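Local coordinates for protein pectate lyase 47 (Bacillus sp. TS-47, PDB 1VBL) that probably cleaves pectate by elimination, as a secreted, thermostable, calcium-binding lyase of polysaccharide lyase family 1, at residues A[262-267]-A[289-294]; A[192-195]-A[201-204]; A[6-9]-A[14-17]; A[120-125]-A[168-173]; A[309-314]-A[334-339]. All blocks are in the same frame, centred on the assembly; numbering follows the deposited sequence.

Contact 1 (A[262-267]-A[289-294]); sequences SRMADS and VRFGQV
Phe-291 lays its ring against the short 3-10 turn of residues 264-266, and nearly all of what the two segments bury together involves this one side chain. The backbone carbonyl oxygen of Arg-263 sits over one face of the ring, with O 4.0 Å from Phe-291 CZ. Two side chains come in obliquely: Asp-266 CB lies 3.6 Å from Phe-291 CD2, and the methyl of Met-264 curls back so that its CE is 4.3 Å from Phe-291 CZ. Phe-291 CG stands anti to its own carbonyl carbon (chi1 -56°), which swings the ring beneath the turn while Phe-291 CB rests 4.1 Å from Ser-267 CA. The contact belongs to the right-handed parallel beta-helix of pectate lyases, where the loop between strands 253-257 and 272-280 folds over the bend that leads into strand 293-303. Behind the first shell, Arg-263 O also accepts Asp-266 N at 2.9 Å, which closes the turn, and Arg-263 NH1 forms a 2.6 Å salt bridge with Asp-266 OD1. Ser-237 ties both of these side chains to the loop beyond, and the ring of Phe-320 meets Phe-291. With an alanine here, Asp-266 CB and Met-264 CE would probably lose their apolar partner and a gap would open beneath the turn. A water links Ser-267 OG and Phe-291 O, although its leg to Phe-291 O is short enough to be doubtful.

Contact 2 (A[192-195]-A[201-204]); sequences ISIE and WIDH
Ile-192 and Ile-202 point at each other tip to tip, the end of one CG1 branch meeting the end of the other with CD1 to CD1 at 4.0 Å. The methyl of Ile-192 also reaches the second branch of its partner, CD1 lying 4.1 Å from Ile-202 CG2, so it is received between the two arms of Ile-202. In Ile-202 the CG1 branch is anti to the carbonyl carbon (chi1 -55°) and bends again at chi2 (-56°), a fold that presents CD1 and CG2 together to the facing strand. Ile-194, two residues along the strand and on the same side as Ile-192, comes in more loosely, with CD1 4.4 Å from Ile-202 CG1. Backbones stay well apart, the CA atoms of Ile-192 and Ile-202 being 9.1 Å from each other. This is the interior of the parallel beta-helix, where strands of two faces of a coil send aliphatic side chains inward; Ile-152 and Ile-160 on one side and Leu-232 on the other continue the stack through neighbouring coils. Asp-190 and Asp-233, two calcium ligands, lie just before strand 192-195 and on the adjoining strand 232-235. Where strand 200-208 is interrupted, His-204 pairs with Asp-203, the residue before it: His-204 ND1 donates to Asp-203 OD2 at 2.7 Å, the acceptor in the imidazole plane but the donor 38° above the carboxylate plane. Asp-203 OD2 has a second partner in Arg-161 NE.

Contact 3 (A[6-9]-A[14-17]); sequences EVLK and WAAY
Leu-8, on an irregular backbone, and Ala-16, at the end of the 3-10 turn 14-16, bring their CA atoms to 6.8 Å. Both segments belong to the N-terminal extension that runs across the outside of the parallel beta-helix before strand 32-35. The side chain of Leu-8 does most of the touching. Its CG is anti to the backbone N (chi1 -176°), and the CD2 methyl is thereby carried onto the peptide joining Ala-15 to Ala-16. Packing there is tight: Leu-8 CD2 lies 3.3 Å from Ala-15 C and 3.4 Å from Ala-16 N. The same methyl also meets both alanine side chains, at 3.5 Å from Ala-15 CB and 3.9 Å from Ala-16 CB, so one methyl is received in the shallow notch between two small residues. Within the turn, Tyr-17 N donates to Trp-14 O at 3.1 Å, the bond that closes this 3-10 turn. Thr-21 joins the two sides, bonding through its backbone to Leu-8 and through its hydroxyl to Ala-15 O. The turn is anchored to the beta-helix by Ala-15 N on Thr-242 OG1 and Trp-14 N on Thr-273 OG1, on strands 239-251 and 272-280, while the side chain of Leu-8 also rests on Trp-201 of strand 200-208. Lys-9 turns its own side chain from the turn, its NZ paired with Asp-12, and contributes by its backbone: Lys-9 O approaches the Ala-16 CB methyl to 3.7 Å.

Contact 4 (A[120-125]-A[168-173]); sequences KKQKDR and PLDYFP
Helix 110-126 docks here, through Gln-122, onto the loop between strands 164-166 and 174-176, in a region bordering the calcium site: the side chain of Asp-170 is about 10 Å from the bound calcium ion. Gln-122 has CG anti to its backbone N (chi1 174°) and an extended chain, so the amide reaches straight off the helix into the loop. Its OE1 is gripped by two donors. Tyr-171 N gives a straight hydrogen bond to Gln-122 OE1 of 3.0 Å (162°), arriving in the carbonyl plane on a lone pair, and water 2 donates to the same oxygen at 2.7 Å. That water also donates to Asp-170 OD1, at 2.8 Å, and so ties the amide to the carboxylate. The other end of the amide, NE2, sits over one face of the Tyr-171 ring, 3.1 Å from Tyr-171 CD2, with amide and ring planes 31° apart while the two side chains cross at about a right angle. Tyr-171 is held at its far end by a bond from OH to Asn-70. A leucine in place of Gln-122 would probably leave Tyr-171 N without its acceptor and water 2 with one partner fewer, loosening the hold of the helix on the loop. Asp-170 has other work as well: its OD2 accepts Glu-188 N. Its OD1 meets Phe-172 N at 2.9 Å, from the anti side of the carboxylate, which closes the loop on itself as an Asx turn.

Contact 5 (A[309-314]-A[334-339]); sequences YDFQYA and WDIDPS
Two loops on successive coils of the parallel beta-helix, one leading into strand 315-318 and the other into strand 342-345, pack against each other through Phe-311, Trp-334 and Ile-336. Ile-336 crosses Phe-311 at about a right angle and brings its CD1 methyl obliquely to the ring, 3.5 Å from Phe-311 CE1 and 3.6 Å from Phe-311 CD1. Its CG1 branch is anti to the backbone N (chi1 -172°) and fully extended, which puts CD1 at the greatest reach of the side chain. Trp-334 meets Phe-311 nearer the backbone: Phe-311 CB lies at the edge of the indole, near its plane, 4.0 Å from Trp-334 CH2. The two strands just before these loops, 293-303 and 322-332, run side by side and parallel, and Phe-332, the last residue of the second, stacks edge-to-face with both Phe-311 and Trp-334. The backbone of the first loop turns over its own ring, with Tyr-313 N 3.7 Å above the centre of the Phe-311 ring. Past Ile-336, Asp-337 OD1 accepts Ser-339 N at 2.9 Å (161°), an Asx turn at the start of a 3-10 segment.

Overall arrangement
Along the chain the contacts follow one another as 3, 4, 2, 1, 5, none interleaved with another. Contacts 1, 2 and 5 lie within the coils of the parallel beta-helix. Contact 2 is deepest, about 8 Å from the chain centre; the others sit about 17 to 20 Å out, with contacts 3 and 4 on opposite sides of it, their centres about 32 Å apart. Trp-201, on the outer side of strand 200-208, packs on Leu-8 and Lys-9, and Trp-14 bonds weakly to Gln-293. The N-terminal extension thus runs across several successive coils, from strand 200-208 to strand 293-303, while contacts 2 and 4 both come within about 10 Å of the calcium ion, at the side chains of Ile-192 and Asp-170.

Contact 1 (A[262-267]-A[289-294])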
# COMPACT_ATOMS: atom_id res chain seq x y z
N SER A 262 -18.08 -4.55 7.43
CA SER A 262 -19.49 -4.22 7.21
C SER A 262 -19.84 -3.46 5.93
O SER A 262 -21.02 -3.26 5.65
CB SER A 262 -20.02 -3.46 8.42
OG SER A 262 -19.25 -2.29 8.66
N ARG A 263 -18.84 -3.04 5.17
CA ARG A 263 -19.12 -2.30 3.94
C ARG A 263 -19.51 -3.26 2.83
O ARG A 263 -18.68 -3.64 2.00
CB ARG A 263 -17.91 -1.47 3.52
CG ARG A 263 -18.20 -0.50 2.37
CD ARG A 263 -17.02 0.42 2.09
NE ARG A 263 -17.36 1.51 1.18
CZ ARG A 263 -17.66 1.35 -0.11
NH1 ARG A 263 -17.67 0.14 -0.64
NH2 ARG A 263 -17.95 2.40 -0.86
N MET A 264 -20.77 -3.67 2.82
CA MET A 264 -21.26 -4.59 1.81
C MET A 264 -21.13 -3.99 0.42
O MET A 264 -21.23 -4.71 -0.58
CB MET A 264 -22.72 -4.96 2.09
CG MET A 264 -22.94 -5.69 3.40
SD MET A 264 -21.89 -7.16 3.58
CE MET A 264 -20.97 -6.74 5.05
N ALA A 265 -20.91 -2.69 0.35
CA ALA A 265 -20.75 -2.00 -0.93
C ALA A 265 -19.50 -2.50 -1.65
O ALA A 265 -19.35 -2.31 -2.86
CB ALA A 265 -20.67 -0.49 -0.71
N ASP A 266 -18.59 -3.13 -0.90
CA ASP A 266 -17.36 -3.67 -1.49
C ASP A 266 -17.59 -5.02 -2.16
O ASP A 266 -16.79 -5.45 -2.99
CB ASP A 266 -16.27 -3.81 -0.42
CG ASP A 266 -15.62 -2.49 -0.06
OD1 ASP A 266 -15.75 -1.54 -0.86
OD2 ASP A 266 -14.98 -2.41 1.00
N SER A 267 -18.68 -5.68 -1.79
CA SER A 267 -19.00 -6.99 -2.37
C SER A 267 -19.08 -6.89 -3.89
O SER A 267 -19.72 -5.99 -4.43
CB SER A 267 -20.33 -7.50 -1.81
OG SER A 267 -20.58 -8.82 -2.28
N VAL A 289 -7.06 -9.11 2.73
CA VAL A 289 -8.21 -8.99 1.84
C VAL A 289 -9.61 -9.22 2.40
O VAL A 289 -9.82 -10.09 3.23
CB VAL A 289 -8.06 -9.97 0.65
CG1 VAL A 289 -9.21 -9.79 -0.33
CG2 VAL A 289 -6.71 -9.76 -0.03
N ARG A 290 -10.55 -8.42 1.90
CA ARG A 290 -11.97 -8.54 2.24
C ARG A 290 -12.72 -8.47 0.90
O ARG A 290 -12.39 -7.65 0.05
CB ARG A 290 -12.45 -7.36 3.11
CG ARG A 290 -11.90 -7.28 4.55
CD ARG A 290 -12.52 -6.05 5.25
NE ARG A 290 -12.30 -6.00 6.70
CZ ARG A 290 -11.35 -5.29 7.31
NH1 ARG A 290 -10.51 -4.55 6.61
NH2 ARG A 290 -11.26 -5.31 8.64
N PHE A 291 -13.70 -9.33 0.49
CA PHE A 291 -14.70 -9.35 -0.59
C PHE A 291 -14.34 -9.65 -2.02
O PHE A 291 -15.12 -10.29 -2.71
CB PHE A 291 -15.45 -8.01 -0.61
CG PHE A 291 -16.08 -7.66 0.69
CD1 PHE A 291 -17.24 -8.30 1.12
CD2 PHE A 291 -15.47 -6.75 1.53
CE1 PHE A 291 -17.78 -8.01 2.36
CE2 PHE A 291 -15.99 -6.46 2.76
CZ PHE A 291 -17.15 -7.09 3.19
N GLY A 292 -12.84 -9.21 -2.17
CA GLY A 292 -12.39 -9.41 -3.53
C GLY A 292 -11.77 -10.69 -4.01
O GLY A 292 -11.19 -11.47 -3.26
N GLN A 293 -11.93 -10.90 -5.32
CA GLN A 293 -11.34 -12.03 -6.01
C GLN A 293 -9.97 -11.44 -6.29
O GLN A 293 -9.78 -10.66 -7.23
CB GLN A 293 -12.11 -12.32 -7.30
CG GLN A 293 -13.43 -13.02 -7.01
CD GLN A 293 -14.22 -13.36 -8.26
OE1 GLN A 293 -15.16 -14.16 -8.20
NE2 GLN A 293 -13.86 -12.77 -9.39
N VAL A 294 -9.02 -11.78 -5.42
CA VAL A 294 -7.67 -11.29 -5.52
C VAL A 294 -6.72 -12.40 -5.96
O VAL A 294 -6.62 -13.45 -5.31
CB VAL A 294 -7.21 -10.72 -4.15
CG1 VAL A 294 -5.77 -10.24 -4.25
CG2 VAL A 294 -8.12 -9.56 -3.74
O HOH W 1 -17.62 -10.10 -2.63

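Contact 2 (A[192-195]-A[201-204])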
# COMPACT_ATOMS: atom_id res chain seq x y z
N ILE A 192 0.38 5.49 -1.61
CA ILE A 192 -0.63 5.43 -2.66
C ILE A 192 -1.92 4.91 -2.04
O ILE A 192 -1.95 3.82 -1.46
CB ILE A 192 -0.23 4.50 -3.83
CG1 ILE A 192 0.97 5.08 -4.57
CG2 ILE A 192 -1.41 4.33 -4.79
CD1 ILE A 192 1.40 4.27 -5.79
N SER A 193 -2.98 5.71 -2.15
CA SER A 193 -4.27 5.34 -1.61
C SER A 193 -5.29 5.32 -2.76
O SER A 193 -5.54 6.34 -3.39
CB SER A 193 -4.70 6.35 -0.55
OG SER A 193 -6.01 6.06 -0.08
N ILE A 194 -5.85 4.15 -3.01
CA ILE A 194 -6.82 3.96 -4.07
C ILE A 194 -8.21 3.83 -3.44
O ILE A 194 -8.48 2.85 -2.74
CB ILE A 194 -6.47 2.70 -4.89
CG1 ILE A 194 -5.06 2.84 -5.46
CG2 ILE A 194 -7.50 2.49 -6.00
CD1 ILE A 194 -4.54 1.60 -6.18
N GLU A 195 -9.07 4.81 -3.70
CA GLU A 195 -10.41 4.82 -3.13
C GLU A 195 -11.47 5.07 -4.20
O GLU A 195 -11.41 6.06 -4.92
CB GLU A 195 -10.50 5.90 -2.04
CG GLU A 195 -9.30 5.94 -1.11
CD GLU A 195 -9.32 7.13 -0.15
OE1 GLU A 195 -8.27 7.39 0.47
OE2 GLU A 195 -10.37 7.79 -0.01
N TRP A 201 -2.95 0.72 -12.52
CA TRP A 201 -1.78 -0.13 -12.65
C TRP A 201 -0.63 0.49 -11.88
O TRP A 201 -0.18 1.59 -12.20
CB TRP A 201 -1.41 -0.30 -14.12
CG TRP A 201 -0.27 -1.24 -14.38
CD1 TRP A 201 0.06 -2.36 -13.66
CD2 TRP A 201 0.64 -1.19 -15.48
NE1 TRP A 201 1.12 -3.01 -14.25
CE2 TRP A 201 1.50 -2.31 -15.37
CE3 TRP A 201 0.82 -0.31 -16.56
CZ2 TRP A 201 2.52 -2.58 -16.30
CZ3 TRP A 201 1.83 -0.58 -17.48
CH2 TRP A 201 2.67 -1.70 -17.34
N ILE A 202 -0.17 -0.22 -10.85
CA ILE A 202 0.95 0.23 -10.01
C ILE A 202 2.07 -0.74 -10.35
O ILE A 202 2.03 -1.90 -9.94
CB ILE A 202 0.59 0.12 -8.52
CG1 ILE A 202 -0.70 0.90 -8.24
CG2 ILE A 202 1.76 0.61 -7.67
CD1 ILE A 202 -0.65 2.36 -8.66
N ASP A 203 3.08 -0.27 -11.07
CA ASP A 203 4.14 -1.16 -11.53
C ASP A 203 5.57 -0.62 -11.40
O ASP A 203 5.83 0.55 -11.64
CB ASP A 203 3.83 -1.50 -13.00
CG ASP A 203 4.90 -2.34 -13.66
OD1 ASP A 203 4.84 -3.58 -13.53
OD2 ASP A 203 5.80 -1.76 -14.30
N HIS A 204 6.49 -1.51 -11.04
CA HIS A 204 7.90 -1.16 -10.89
C HIS A 204 8.19 0.05 -10.01
O HIS A 204 8.94 0.95 -10.40
CB HIS A 204 8.57 -0.97 -12.26
CG HIS A 204 8.96 -2.26 -12.92
ND1 HIS A 204 8.15 -2.93 -13.81
CD2 HIS A 204 10.09 -3.01 -12.80
CE1 HIS A 204 8.75 -4.03 -14.21
NE2 HIS A 204 9.93 -4.11 -13.62

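Contact 3 (A[6-9]-A[14-17])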
# COMPACT_ATOMS: atom_id res chain seq x y z
N GLU A 6 3.78 3.61 -22.62
CA GLU A 6 3.53 2.20 -22.34
C GLU A 6 2.25 1.98 -21.54
O GLU A 6 1.94 2.75 -20.62
CB GLU A 6 4.71 1.59 -21.59
CG GLU A 6 5.88 1.20 -22.48
CD GLU A 6 7.07 0.68 -21.70
OE1 GLU A 6 6.85 0.03 -20.65
OE2 GLU A 6 8.22 0.90 -22.13
N VAL A 7 1.50 0.94 -21.90
CA VAL A 7 0.26 0.64 -21.20
C VAL A 7 0.25 -0.80 -20.72
O VAL A 7 1.13 -1.59 -21.04
CB VAL A 7 -0.96 0.88 -22.11
CG1 VAL A 7 -0.96 2.33 -22.61
CG2 VAL A 7 -0.95 -0.09 -23.29
N LEU A 8 -0.77 -1.13 -19.93
CA LEU A 8 -0.94 -2.46 -19.37
C LEU A 8 -1.22 -3.50 -20.46
O LEU A 8 -2.04 -3.26 -21.35
CB LEU A 8 -2.10 -2.46 -18.38
CG LEU A 8 -2.36 -3.76 -17.62
CD1 LEU A 8 -1.31 -3.92 -16.53
CD2 LEU A 8 -3.76 -3.74 -17.02
N LYS A 9 -0.54 -4.64 -20.40
CA LYS A 9 -0.74 -5.70 -21.38
C LYS A 9 -2.21 -6.11 -21.37
O LYS A 9 -2.88 -6.01 -20.34
CB LYS A 9 0.15 -6.91 -21.07
CG LYS A 9 1.64 -6.63 -21.13
CD LYS A 9 2.23 -6.42 -19.73
CE LYS A 9 1.56 -5.25 -19.01
NZ LYS A 9 2.03 -5.04 -17.63
N TRP A 14 -6.41 -7.98 -13.20
CA TRP A 14 -7.74 -7.40 -13.19
C TRP A 14 -7.85 -6.02 -13.84
O TRP A 14 -8.91 -5.66 -14.35
CB TRP A 14 -8.28 -7.35 -11.76
CG TRP A 14 -8.91 -8.64 -11.30
CD1 TRP A 14 -8.52 -9.41 -10.23
CD2 TRP A 14 -10.09 -9.25 -11.82
NE1 TRP A 14 -9.39 -10.46 -10.06
CE2 TRP A 14 -10.36 -10.39 -11.02
CE3 TRP A 14 -10.95 -8.95 -12.89
CZ2 TRP A 14 -11.46 -11.22 -11.26
CZ3 TRP A 14 -12.05 -9.79 -13.12
CH2 TRP A 14 -12.29 -10.91 -12.31
N ALA A 15 -6.77 -5.24 -13.82
CA ALA A 15 -6.79 -3.91 -14.43
C ALA A 15 -6.92 -3.99 -15.95
O ALA A 15 -7.14 -2.97 -16.61
CB ALA A 15 -5.53 -3.15 -14.05
N ALA A 16 -6.77 -5.19 -16.50
CA ALA A 16 -6.88 -5.37 -17.95
C ALA A 16 -8.33 -5.59 -18.37
O ALA A 16 -8.65 -5.62 -19.56
CB ALA A 16 -6.03 -6.56 -18.39
N TYR A 17 -9.21 -5.73 -17.39
CA TYR A 17 -10.63 -5.95 -17.65
C TYR A 17 -11.21 -4.90 -18.61
O TYR A 17 -10.89 -3.71 -18.51
CB TYR A 17 -11.42 -5.92 -16.35
CG TYR A 17 -12.90 -6.15 -16.53
CD1 TYR A 17 -13.40 -7.43 -16.77
CD2 TYR A 17 -13.80 -5.09 -16.52
CE1 TYR A 17 -14.77 -7.65 -16.98
CE2 TYR A 17 -15.16 -5.29 -16.73
CZ TYR A 17 -15.64 -6.57 -16.96
OH TYR A 17 -16.99 -6.77 -17.18

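Contact 4 (A[120-125]-A[168-173])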
# COMPACT_ATOMS: atom_id res chain seq x y z
N LYS A 120 -5.49 17.81 9.42
CA LYS A 120 -6.14 18.21 8.17
C LYS A 120 -5.25 19.12 7.34
O LYS A 120 -5.22 19.02 6.11
CB LYS A 120 -7.47 18.92 8.46
CG LYS A 120 -8.16 19.40 7.19
CD LYS A 120 -9.43 20.16 7.49
CE LYS A 120 -10.03 20.73 6.21
NZ LYS A 120 -10.25 19.67 5.19
N LYS A 121 -4.53 20.02 8.00
CA LYS A 121 -3.65 20.93 7.28
C LYS A 121 -2.53 20.16 6.58
O LYS A 121 -2.16 20.48 5.45
CB LYS A 121 -3.05 21.98 8.23
CG LYS A 121 -2.30 23.08 7.50
CD LYS A 121 -1.86 24.21 8.43
CE LYS A 121 -1.02 25.23 7.67
NZ LYS A 121 -0.56 26.36 8.53
N GLN A 122 -1.99 19.15 7.23
CA GLN A 122 -0.93 18.37 6.59
C GLN A 122 -1.52 17.53 5.47
O GLN A 122 -0.96 17.43 4.38
CB GLN A 122 -0.21 17.48 7.61
CG GLN A 122 0.82 16.55 6.95
CD GLN A 122 1.77 15.92 7.95
OE1 GLN A 122 1.38 15.50 9.03
NE2 GLN A 122 3.05 15.84 7.57
N LYS A 123 -2.68 16.92 5.74
CA LYS A 123 -3.35 16.09 4.75
C LYS A 123 -3.63 16.87 3.47
O LYS A 123 -3.29 16.41 2.37
CB LYS A 123 -4.66 15.55 5.33
CG LYS A 123 -5.43 14.60 4.42
CD LYS A 123 -6.57 15.30 3.70
CE LYS A 123 -7.58 15.87 4.69
NZ LYS A 123 -8.02 14.87 5.70
N ASP A 124 -4.25 18.04 3.61
CA ASP A 124 -4.57 18.86 2.45
C ASP A 124 -3.34 19.27 1.64
O ASP A 124 -3.47 19.62 0.47
CB ASP A 124 -5.35 20.11 2.88
CG ASP A 124 -6.76 19.79 3.35
OD1 ASP A 124 -7.26 18.69 3.05
OD2 ASP A 124 -7.37 20.66 4.01
N ARG A 125 -2.16 19.22 2.25
CA ARG A 125 -0.95 19.61 1.53
C ARG A 125 -0.11 18.48 0.95
O ARG A 125 0.40 18.60 -0.17
CB ARG A 125 -0.04 20.46 2.44
CG ARG A 125 1.33 20.78 1.83
CD ARG A 125 2.02 21.93 2.55
NE ARG A 125 1.31 23.19 2.36
CZ ARG A 125 1.45 23.99 1.30
NH1 ARG A 125 2.30 23.68 0.33
NH2 ARG A 125 0.72 25.09 1.21
N PRO A 168 5.00 8.36 3.73
CA PRO A 168 4.76 9.65 4.37
C PRO A 168 4.62 9.52 5.88
O PRO A 168 4.13 8.50 6.39
CB PRO A 168 3.46 10.12 3.71
CG PRO A 168 2.75 8.84 3.45
CD PRO A 168 3.85 7.95 2.91
N LEU A 169 5.06 10.54 6.59
CA LEU A 169 4.99 10.57 8.05
C LEU A 169 3.81 11.45 8.46
O LEU A 169 3.68 12.58 7.99
CB LEU A 169 6.29 11.14 8.61
CG LEU A 169 7.11 10.35 9.63
CD1 LEU A 169 7.34 8.93 9.15
CD2 LEU A 169 8.44 11.06 9.83
N ASP A 170 2.95 10.92 9.32
CA ASP A 170 1.80 11.66 9.83
C ASP A 170 2.31 12.34 11.11
O ASP A 170 2.59 11.66 12.10
CB ASP A 170 0.66 10.69 10.18
CG ASP A 170 -0.63 11.41 10.53
OD1 ASP A 170 -0.56 12.53 11.09
OD2 ASP A 170 -1.71 10.85 10.27
N TYR A 171 2.43 13.66 11.09
CA TYR A 171 2.92 14.40 12.26
C TYR A 171 1.95 14.46 13.42
O TYR A 171 2.32 14.82 14.55
CB TYR A 171 3.30 15.83 11.88
CG TYR A 171 4.46 15.97 10.92
CD1 TYR A 171 5.53 15.08 10.94
CD2 TYR A 171 4.52 17.05 10.03
CE1 TYR A 171 6.63 15.25 10.11
CE2 TYR A 171 5.62 17.23 9.20
CZ TYR A 171 6.67 16.33 9.24
OH TYR A 171 7.76 16.53 8.43
N PHE A 172 0.69 14.12 13.17
CA PHE A 172 -0.32 14.18 14.21
C PHE A 172 -1.17 12.92 14.27
O PHE A 172 -2.37 12.95 14.03
CB PHE A 172 -1.20 15.41 13.98
CG PHE A 172 -0.41 16.68 13.82
CD1 PHE A 172 0.13 17.32 14.93
CD2 PHE A 172 -0.14 17.18 12.55
CE1 PHE A 172 0.93 18.45 14.78
CE2 PHE A 172 0.66 18.31 12.39
CZ PHE A 172 1.20 18.94 13.50
N PRO A 173 -0.53 11.78 14.58
CA PRO A 173 -1.22 10.49 14.67
C PRO A 173 -2.32 10.56 15.72
O PRO A 173 -2.20 11.26 16.72
CB PRO A 173 -0.12 9.53 15.10
CG PRO A 173 1.13 10.18 14.61
CD PRO A 173 0.89 11.63 14.93
O HOH W 2 -1.18 14.93 9.83

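Contact 5 (A[309-314]-A[334-339])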
# COMPACT_ATOMS: atom_id res chain seq x y z
N TYR A 309 11.73 -4.34 11.30
CA TYR A 309 10.31 -4.65 11.25
C TYR A 309 10.06 -6.12 11.51
O TYR A 309 10.55 -6.98 10.77
CB TYR A 309 9.75 -4.25 9.88
CG TYR A 309 9.74 -2.76 9.65
CD1 TYR A 309 8.62 -1.99 9.97
CD2 TYR A 309 10.87 -2.10 9.17
CE1 TYR A 309 8.62 -0.61 9.83
CE2 TYR A 309 10.89 -0.72 9.02
CZ TYR A 309 9.76 0.02 9.35
OH TYR A 309 9.79 1.39 9.21
N ASP A 310 9.32 -6.42 12.57
CA ASP A 310 9.02 -7.81 12.89
C ASP A 310 8.05 -8.32 11.83
O ASP A 310 7.50 -7.54 11.06
CB ASP A 310 8.36 -7.90 14.27
CG ASP A 310 9.31 -7.49 15.39
OD1 ASP A 310 10.40 -8.09 15.49
OD2 ASP A 310 8.96 -6.58 16.17
N PHE A 311 7.86 -9.63 11.79
CA PHE A 311 6.94 -10.22 10.84
C PHE A 311 5.75 -10.77 11.62
O PHE A 311 5.94 -11.46 12.62
CB PHE A 311 7.60 -11.36 10.05
CG PHE A 311 6.62 -12.18 9.25
CD1 PHE A 311 6.15 -13.40 9.73
CD2 PHE A 311 6.15 -11.72 8.03
CE1 PHE A 311 5.23 -14.15 9.01
CE2 PHE A 311 5.22 -12.46 7.29
CZ PHE A 311 4.76 -13.68 7.78
N GLN A 312 4.55 -10.45 11.16
CA GLN A 312 3.35 -10.93 11.84
C GLN A 312 2.64 -11.96 10.97
O GLN A 312 2.38 -13.08 11.41
CB GLN A 312 2.40 -9.76 12.14
CG GLN A 312 1.20 -10.16 13.00
CD GLN A 312 0.19 -9.03 13.17
OE1 GLN A 312 0.56 -7.90 13.46
NE2 GLN A 312 -1.09 -9.35 12.99
N TYR A 313 2.32 -11.57 9.74
CA TYR A 313 1.64 -12.48 8.80
C TYR A 313 1.74 -11.90 7.40
O TYR A 313 2.04 -10.71 7.22
CB TYR A 313 0.17 -12.66 9.21
CG TYR A 313 -0.73 -11.50 8.86
CD1 TYR A 313 -1.33 -11.41 7.61
CD2 TYR A 313 -0.98 -10.48 9.79
CE1 TYR A 313 -2.16 -10.34 7.28
CE2 TYR A 313 -1.81 -9.40 9.47
CZ TYR A 313 -2.40 -9.34 8.21
OH TYR A 313 -3.23 -8.30 7.89
N ALA A 314 1.49 -12.73 6.39
CA ALA A 314 1.56 -12.27 5.01
C ALA A 314 0.17 -12.13 4.40
O ALA A 314 -0.25 -11.02 4.06
CB ALA A 314 2.40 -13.23 4.18
N TRP A 334 14.87 -17.88 9.83
CA TRP A 334 14.64 -18.52 11.11
C TRP A 334 13.54 -19.56 10.90
O TRP A 334 12.77 -19.48 9.94
CB TRP A 334 14.26 -17.49 12.19
CG TRP A 334 12.83 -17.01 12.20
CD1 TRP A 334 11.81 -17.51 12.95
CD2 TRP A 334 12.30 -15.90 11.47
NE1 TRP A 334 10.67 -16.77 12.75
CE2 TRP A 334 10.94 -15.77 11.85
CE3 TRP A 334 12.83 -14.99 10.55
CZ2 TRP A 334 10.11 -14.77 11.33
CZ3 TRP A 334 12.00 -13.99 10.04
CH2 TRP A 334 10.65 -13.89 10.43
N ASP A 335 13.48 -20.55 11.78
CA ASP A 335 12.50 -21.63 11.67
C ASP A 335 11.09 -21.25 12.13
O ASP A 335 10.58 -21.78 13.11
CB ASP A 335 12.99 -22.86 12.44
CG ASP A 335 14.07 -23.62 11.68
OD1 ASP A 335 14.88 -24.33 12.32
OD2 ASP A 335 14.11 -23.53 10.43
N ILE A 336 10.47 -20.34 11.38
CA ILE A 336 9.13 -19.88 11.70
C ILE A 336 8.10 -20.99 11.51
O ILE A 336 8.28 -21.90 10.70
CB ILE A 336 8.74 -18.68 10.81
CG1 ILE A 336 7.41 -18.08 11.30
CG2 ILE A 336 8.60 -19.12 9.36
CD1 ILE A 336 6.97 -16.84 10.52
N ASP A 337 7.02 -20.91 12.28
CA ASP A 337 5.93 -21.86 12.17
C ASP A 337 5.16 -21.38 10.94
O ASP A 337 4.57 -20.31 10.96
CB ASP A 337 5.04 -21.75 13.41
CG ASP A 337 3.91 -22.76 13.41
OD1 ASP A 337 3.48 -23.18 12.32
OD2 ASP A 337 3.44 -23.11 14.51
N PRO A 338 5.17 -22.16 9.85
CA PRO A 338 4.45 -21.74 8.64
C PRO A 338 2.95 -21.48 8.79
O PRO A 338 2.33 -20.88 7.91
CB PRO A 338 4.77 -22.84 7.63
CG PRO A 338 5.06 -24.04 8.50
CD PRO A 338 5.85 -23.45 9.63
N SER A 339 2.37 -21.91 9.91
CA SER A 339 0.94 -21.70 10.14
C SER A 339 0.68 -20.22 10.43
O SER A 339 -0.47 -19.78 10.48
CB SER A 339 0.45 -22.55 11.32
OG SER A 339 0.92 -22.04 12.56